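Local coordinates for protein formate dehydrogenase (Staphylococcus aureus, PDB 6TTB) that binds NAD in a cleft beside a Rossmann-type domain and probably catalyses the NAD-dependent oxidation of formate to carbon dioxide, at residues V137-S142 with K341-R346. Residues are numbered along the deposited sequence; the frame is centred on the assembly and turned at random.
Sequences VEVTGS and KDILER
Val137 and Ile343 meet tip to tip where the last helix, 330-348, packs on the five-stranded parallel sheet (order 2-1-3-4-5, flavodoxin-like) of what is, as in D-2-hydroxyacid dehydrogenase relatives, probably the catalytic domain. Val137 lies on strand 135-138, outermost within this chain, and its CG2 approaches Ile343 CD1 to 3.9 Å. The same methyl is 4.1 Å from both CG1 and CG2 of Ile343, so one methyl faces three carbons of the isoleucine. With CG1 anti to the carbonyl carbon (chi1 -52°), CG2 falls between the backbone N and the carbonyl carbon and is the branch that meets the helix. Ile115 and Phe353 also touch Ile343, consistent with a buried apolar layer between helix and sheet.

Packing slackens beyond Val137: Val139 CG2 stands 4.4 Å from Ile343 CD1, and no hydrogen bond crosses between the segments. On the helix's more exposed flank, Asp342 and Arg346, one turn apart, form a salt bridge, with NE of Arg346 2.7 Å from Asp342 OD2 on its syn side, 18° out of the carboxylate plane. The side chain of Glu138 leaves the backbone away from the helix; its OE1 is hydrogen-bonded to Ser121 OG, and the side chain lies about 6 Å from the bound NAD. Val139 to Ser142 then form a type II turn, in which Val139 O accepts from both Ser142 N (3.2 Å) and Ser142 OG (3.1 Å), the hydroxyl lying in the carbonyl plane.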
# COMPACT_ATOMS: atom_id res chain seq x y z
N VAL A 137 -15.42 -5.88 -28.06
CA VAL A 137 -16.14 -6.02 -26.81
C VAL A 137 -15.15 -6.42 -25.76
O VAL A 137 -14.33 -7.30 -26.00
CB VAL A 137 -17.28 -7.06 -26.88
CG1 VAL A 137 -18.16 -6.78 -28.06
CG2 VAL A 137 -16.72 -8.45 -27.00
N GLU A 138 -15.31 -5.84 -24.58
CA GLU A 138 -14.56 -6.24 -23.42
C GLU A 138 -15.57 -6.63 -22.35
O GLU A 138 -16.76 -6.51 -22.59
CB GLU A 138 -13.55 -5.12 -23.06
CG GLU A 138 -14.16 -3.82 -22.48
CD GLU A 138 -13.27 -2.54 -22.54
OE1 GLU A 138 -12.32 -2.47 -23.36
OE2 GLU A 138 -13.60 -1.56 -21.85
N VAL A 139 -15.09 -7.12 -21.19
CA VAL A 139 -15.87 -7.68 -20.09
C VAL A 139 -16.08 -6.63 -18.99
O VAL A 139 -15.55 -6.69 -17.87
CB VAL A 139 -15.11 -8.88 -19.51
CG1 VAL A 139 -15.97 -9.65 -18.51
CG2 VAL A 139 -14.58 -9.80 -20.61
N THR A 140 -16.92 -5.66 -19.28
CA THR A 140 -17.18 -4.61 -18.33
C THR A 140 -17.53 -5.24 -16.99
O THR A 140 -18.26 -6.22 -16.93
CB THR A 140 -18.17 -3.61 -18.93
OG1 THR A 140 -17.73 -3.44 -20.29
CG2 THR A 140 -18.18 -2.27 -18.24
N GLY A 141 -16.95 -4.71 -15.92
CA GLY A 141 -17.43 -5.01 -14.59
C GLY A 141 -16.52 -6.01 -13.90
O GLY A 141 -16.26 -5.88 -12.72
N SER A 142 -15.89 -6.84 -14.72
CA SER A 142 -15.29 -8.07 -14.28
C SER A 142 -14.16 -7.87 -13.24
O SER A 142 -13.76 -8.85 -12.57
CB SER A 142 -14.83 -8.81 -15.46
OG SER A 142 -13.65 -8.21 -15.94
N LYS A 341 -16.63 -16.20 -22.17
CA LYS A 341 -17.43 -17.37 -22.51
C LYS A 341 -18.82 -16.92 -22.91
O LYS A 341 -19.30 -17.30 -23.97
CB LYS A 341 -17.45 -18.43 -21.39
CG LYS A 341 -16.18 -19.25 -21.21
CD LYS A 341 -16.45 -20.68 -20.78
CE LYS A 341 -15.68 -21.10 -19.53
NZ LYS A 341 -14.57 -22.05 -19.81
N ASP A 342 -19.44 -16.09 -22.07
CA ASP A 342 -20.80 -15.62 -22.37
C ASP A 342 -20.85 -14.89 -23.72
O ASP A 342 -21.76 -15.11 -24.55
CB ASP A 342 -21.39 -14.78 -21.24
CG ASP A 342 -22.86 -14.49 -21.47
OD1 ASP A 342 -23.72 -15.43 -21.20
OD2 ASP A 342 -23.17 -13.35 -21.96
N ILE A 343 -19.87 -14.03 -23.95
CA ILE A 343 -19.79 -13.29 -25.20
C ILE A 343 -19.84 -14.26 -26.37
O ILE A 343 -20.71 -14.15 -27.23
CB ILE A 343 -18.52 -12.43 -25.21
CG1 ILE A 343 -18.77 -11.05 -24.58
CG2 ILE A 343 -17.91 -12.33 -26.60
CD1 ILE A 343 -17.58 -10.53 -23.78
N LEU A 344 -18.84 -15.18 -26.42
CA LEU A 344 -18.71 -16.15 -27.50
C LEU A 344 -20.03 -16.91 -27.71
O LEU A 344 -20.37 -17.27 -28.83
CB LEU A 344 -17.60 -17.12 -27.16
CG LEU A 344 -16.21 -16.52 -27.03
CD1 LEU A 344 -15.20 -17.60 -26.68
CD2 LEU A 344 -15.78 -15.83 -28.30
N GLU A 345 -20.76 -17.18 -26.62
CA GLU A 345 -22.04 -17.87 -26.71
C GLU A 345 -23.03 -16.98 -27.50
O GLU A 345 -23.44 -17.33 -28.62
CB GLU A 345 -22.47 -18.27 -25.29
CG GLU A 345 -23.40 -19.45 -25.24
CD GLU A 345 -22.84 -20.71 -25.86
OE1 GLU A 345 -22.19 -21.45 -25.14
OE2 GLU A 345 -23.04 -20.93 -27.09
N ARG A 346 -23.30 -15.78 -26.98
CA ARG A 346 -24.15 -14.84 -27.70
C ARG A 346 -23.67 -14.66 -29.16
O ARG A 346 -24.44 -14.76 -30.10
CB ARG A 346 -24.18 -13.50 -26.98
CG ARG A 346 -24.57 -13.61 -25.52
CD ARG A 346 -24.99 -12.25 -25.01
NE ARG A 346 -25.14 -12.28 -23.55
CZ ARG A 346 -26.00 -11.52 -22.88
NH1 ARG A 346 -26.72 -10.61 -23.51
NH2 ARG A 346 -26.06 -11.62 -21.57